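Local atomic coordinates of undecaprenyl pyrophosphate synthase (Campylobacter jejuni, PDB entry 3UGS), a protein that probably catalyses the condensation of isopentenyl diphosphate with allylic diphosphates to build long polyprenyl diphosphates, using magnesium. Residues Q40-V45 against S52-F57. Residues are numbered along the deposited sequence; the frame is centred on the assembly and turned at random.
Sequences QKLMEV and SNLSLF. With FFT ((2Z,6Z)-3,7,11-trimethyldodeca-2,6,10-trien-1-yl dihydrogen phosphate), chain C.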
ATOM      1  N   GLN A  40      -1.379 -21.774  14.839  1.00 46.27           N
ATOM      2  CA  GLN A  40      -1.945 -21.804  16.208  1.00 47.40           C
ATOM      3  C   GLN A  40      -1.131 -20.908  17.123  1.00 41.45           C
ATOM      4  O   GLN A  40      -1.672 -20.190  17.947  1.00 34.47           O
ATOM      5  CB  GLN A  40      -1.990 -23.211  16.797  1.00 53.71           C
ATOM      6  CG  GLN A  40      -2.678 -24.184  15.845  1.00 60.12           C
ATOM      7  CD  GLN A  40      -2.828 -25.592  16.399  1.00 64.38           C
ATOM      8  OE1 GLN A  40      -2.131 -26.511  15.965  1.00 70.13           O
ATOM      9  NE2 GLN A  40      -3.739 -25.766  17.353  1.00 61.74           N
ATOM     10  N   LYS A  41       0.175 -20.934  16.930  1.00 36.94           N
ATOM     11  CA  LYS A  41       1.046 -20.089  17.749  1.00 39.67           C
ATOM     12  C   LYS A  41       0.821 -18.605  17.481  1.00 37.69           C
ATOM     13  O   LYS A  41       0.796 -17.777  18.381  1.00 35.21           O
ATOM     14  CB  LYS A  41       2.498 -20.417  17.530  1.00 43.72           C
ATOM     15  CG  LYS A  41       2.858 -21.768  18.078  1.00 43.33           C
ATOM     16  CD  LYS A  41       4.267 -22.100  17.680  1.00 45.71           C
ATOM     17  CE  LYS A  41       4.906 -23.023  18.693  1.00 46.75           C
ATOM     18  NZ  LYS A  41       6.278 -23.304  18.208  1.00 50.86           N
ATOM     19  N   LEU A  42       0.633 -18.296  16.216  1.00 37.12           N
ATOM     20  CA  LEU A  42       0.339 -16.899  15.818  1.00 34.20           C
ATOM     21  C   LEU A  42      -0.969 -16.487  16.466  1.00 32.64           C
ATOM     22  O   LEU A  42      -1.114 -15.378  16.984  1.00 32.03           O
ATOM     23  CB  LEU A  42       0.262 -16.740  14.300  1.00 34.92           C
ATOM     24  CG  LEU A  42      -0.042 -15.309  13.804  1.00 34.96           C
ATOM     25  CD1 LEU A  42       0.940 -14.270  14.311  1.00 31.60           C
ATOM     26  CD2 LEU A  42      -0.084 -15.255  12.282  1.00 32.64           C
ATOM     27  N   MET A  43      -1.930 -17.404  16.447  1.00 31.81           N
ATOM     28  CA  MET A  43      -3.286 -17.090  17.009  1.00 34.21           C
ATOM     29  C   MET A  43      -3.262 -16.954  18.543  1.00 34.28           C
ATOM     30  O   MET A  43      -3.910 -16.108  19.149  1.00 35.56           O
ATOM     31  CB  MET A  43      -4.351 -18.086  16.568  1.00 36.96           C
ATOM     32  CG  MET A  43      -5.031 -17.691  15.256  1.00 37.42           C
ATOM     33  SD  MET A  43      -5.769 -19.012  14.271  1.00 39.74           S
ATOM     34  CE  MET A  43      -7.152 -19.417  15.313  1.00 43.65           C
ATOM     35  N   GLU A  44      -2.453 -17.787  19.158  1.00 34.34           N
ATOM     36  CA  GLU A  44      -2.252 -17.703  20.609  1.00 33.34           C
ATOM     37  C   GLU A  44      -1.543 -16.372  20.954  1.00 32.52           C
ATOM     38  O   GLU A  44      -1.881 -15.687  21.913  1.00 30.47           O
ATOM     39  CB  GLU A  44      -1.485 -18.923  21.134  1.00 31.61           C
ATOM     40  N   VAL A  45      -0.559 -16.018  20.135  1.00 31.87           N
ATOM     41  CA  VAL A  45       0.228 -14.763  20.357  1.00 32.64           C
ATOM     42  C   VAL A  45      -0.667 -13.501  20.252  1.00 32.48           C
ATOM     43  O   VAL A  45      -0.574 -12.544  20.993  1.00 32.22           O
ATOM     44  CB  VAL A  45       1.407 -14.622  19.379  1.00 32.11           C
ATOM     45  CG1 VAL A  45       1.969 -13.206  19.443  1.00 31.01           C
ATOM     46  CG2 VAL A  45       2.495 -15.614  19.722  1.00 31.34           C
ATOM     47  N   SER A  52      -6.816  -7.803  18.322  1.00 28.04           N
ATOM     48  CA  SER A  52      -8.241  -8.217  18.116  1.00 28.19           C
ATOM     49  C   SER A  52      -8.483  -8.822  16.717  1.00 28.90           C
ATOM     50  O   SER A  52      -9.335  -9.668  16.514  1.00 30.70           O
ATOM     51  CB  SER A  52      -9.210  -7.072  18.343  1.00 26.80           C
ATOM     52  OG  SER A  52      -8.972  -6.039  17.411  1.00 32.44           O
ATOM     53  N   ASN A  53      -7.694  -8.377  15.764  1.00 27.01           N
ATOM     54  CA  ASN A  53      -7.906  -8.751  14.360  1.00 25.72           C
ATOM     55  C   ASN A  53      -6.653  -9.266  13.715  1.00 25.62           C
ATOM     56  O   ASN A  53      -5.596  -8.637  13.803  1.00 25.48           O
ATOM     57  CB  ASN A  53      -8.407  -7.591  13.509  1.00 25.58           C
ATOM     58  CG  ASN A  53      -9.887  -7.399  13.609  1.00 25.51           C
ATOM     59  OD1 ASN A  53     -10.626  -7.811  12.688  1.00 27.95           O
ATOM     60  ND2 ASN A  53     -10.341  -6.806  14.714  1.00 19.73           N
ATOM     61  N   LEU A  54      -6.825 -10.406  13.066  1.00 23.27           N
ATOM     62  CA  LEU A  54      -5.768 -11.073  12.336  1.00 25.35           C
ATOM     63  C   LEU A  54      -6.233 -11.348  10.924  1.00 26.41           C
ATOM     64  O   LEU A  54      -7.213 -12.063  10.693  1.00 27.40           O
ATOM     65  CB  LEU A  54      -5.324 -12.364  13.016  1.00 24.99           C
ATOM     66  CG  LEU A  54      -4.338 -13.222  12.238  1.00 24.23           C
ATOM     67  CD1 LEU A  54      -2.944 -12.604  12.197  1.00 23.52           C
ATOM     68  CD2 LEU A  54      -4.323 -14.637  12.847  1.00 24.10           C
ATOM     69  N   SER A  55      -5.493 -10.770   9.992  1.00 24.69           N
ATOM     70  CA  SER A  55      -5.877 -10.787   8.595  1.00 23.20           C
ATOM     71  C   SER A  55      -4.896 -11.584   7.797  1.00 24.00           C
ATOM     72  O   SER A  55      -3.690 -11.368   7.852  1.00 23.10           O
ATOM     73  CB  SER A  55      -6.037  -9.388   8.029  1.00 23.89           C
ATOM     74  OG  SER A  55      -7.228  -8.768   8.531  1.00 23.19           O
ATOM     75  N   LEU A  56      -5.462 -12.540   7.060  1.00 24.77           N
ATOM     76  CA  LEU A  56      -4.661 -13.517   6.279  1.00 26.52           C
ATOM     77  C   LEU A  56      -5.049 -13.506   4.830  1.00 25.72           C
ATOM     78  O   LEU A  56      -6.192 -13.352   4.526  1.00 25.92           O
ATOM     79  CB  LEU A  56      -4.780 -14.958   6.822  1.00 26.45           C
ATOM     80  CG  LEU A  56      -4.598 -15.080   8.346  1.00 27.52           C
ATOM     81  CD1 LEU A  56      -4.977 -16.498   8.766  1.00 27.85           C
ATOM     82  CD2 LEU A  56      -3.174 -14.676   8.817  1.00 26.66           C
ATOM     83  N   PHE A  57      -4.060 -13.685   3.970  1.00 24.89           N
ATOM     84  CA  PHE A  57      -4.231 -13.628   2.528  1.00 24.85           C
ATOM     85  C   PHE A  57      -4.170 -15.011   1.927  1.00 25.31           C
ATOM     86  O   PHE A  57      -3.130 -15.601   1.815  1.00 26.06           O
ATOM     87  CB  PHE A  57      -3.168 -12.744   1.839  1.00 26.13           C
ATOM     88  CG  PHE A  57      -3.644 -12.098   0.550  1.00 25.21           C
ATOM     89  CD1 PHE A  57      -4.854 -12.453  -0.039  1.00 25.68           C
ATOM     90  CD2 PHE A  57      -2.889 -11.123  -0.063  1.00 24.46           C
ATOM     91  CE1 PHE A  57      -5.284 -11.825  -1.204  1.00 24.79           C
ATOM     92  CE2 PHE A  57      -3.319 -10.502  -1.215  1.00 23.35           C
ATOM     93  CZ  PHE A  57      -4.506 -10.856  -1.786  1.00 23.62           C
TER
HETATM   94  O3  FFT C 401       3.506 -11.255  -3.464  1.00 26.79           O
HETATM   95  P   FFT C 401       3.359 -12.732  -3.715  1.00 28.13           P
HETATM   96  O1  FFT C 401       4.000 -13.576  -2.656  1.00 27.74           O
HETATM   97  O2  FFT C 401       3.680 -13.068  -5.160  1.00 29.08           O
HETATM   98  O   FFT C 401       1.790 -13.117  -3.573  1.00 28.80           O
HETATM   99  C14 FFT C 401       1.142 -13.127  -2.283  1.00 28.73           C
HETATM  100  C13 FFT C 401      -0.353 -13.305  -2.426  1.00 28.32           C
HETATM  101  C11 FFT C 401      -1.021 -14.291  -1.836  1.00 30.48           C
HETATM  102  C12 FFT C 401      -2.485 -14.421  -2.019  1.00 29.77           C
HETATM  103  C10 FFT C 401      -0.348 -15.248  -0.890  1.00 35.39           C
HETATM  104  C9  FFT C 401      -0.548 -16.680  -1.290  1.00 37.52           C
HETATM  105  C8  FFT C 401       0.400 -17.566  -0.502  1.00 37.69           C
HETATM  106  C6  FFT C 401      -0.051 -18.466   0.392  1.00 38.77           C
HETATM  107  C7  FFT C 401       0.891 -19.367   1.155  1.00 34.62           C
HETATM  108  C5  FFT C 401      -1.530 -18.585   0.633  1.00 39.02           C
HETATM  109  C4  FFT C 401      -1.784 -20.028   1.002  1.00 42.58           C
HETATM  110  C3  FFT C 401      -3.249 -20.387   0.928  1.00 42.03           C
HETATM  111  C1  FFT C 401      -3.686 -21.503   1.560  1.00 44.90           C
HETATM  112  C2  FFT C 401      -2.717 -22.381   2.336  1.00 39.87           C
HETATM  113  C   FFT C 401      -5.157 -21.853   1.485  1.00 42.92           C
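Leu54 pushes its two methyl groups against two neighbouring side chains of the helix. Its CD1 meets CD2 of Leu42 at 3.9 Å, methyl against methyl, with the two side chains crossing obliquely. Its CD2 reaches CG of Met43 at 4.0 Å, where the side chains cross at about a right angle. The isobutyl fork of Leu54 is thus shared between consecutive helix residues, one methyl for each. In Leu42 CG stands anti to the backbone N (chi1 180°), and CD2 is the branch sent to the strand. Leu56, two residues on, also points its CB at the helix, but its CD2 stays 4.7 Å from CD2 of Leu42. The join between the segments is small, 133 Å² in all, and apolar.

Around these three side chains the packing continues. Leu10 of strand 9-14 touches both Leu42 and Leu54, and Phe209 of helix 206-218 also lies against Leu42. Met43 meets Leu126 and Phe89. The backbone of Leu54 is hydrogen-bonded to Cys127 and Asn129, which ties strand 53-60 to its neighbour, strand 126-134.

Further along the strand, Phe57 takes no part in this packing. Its ring faces the bound farnesyl monophosphate, whose methyl C12 sits 3.6 Å above the ring plane, over its centre. The carbonyl O of Phe57 lies 3.6 Å from C5 of the lipid chain. Phe57 also stacks with Phe184.

Helix 34-48 here packs on a central parallel sheet, between strands 9-14 and 53-60 in the chain. It is the connecting helix of a beta-alpha-beta crossover, and strand 53-60 carries the chain on to the prenyl-binding pocket of the cis-prenyltransferase fold.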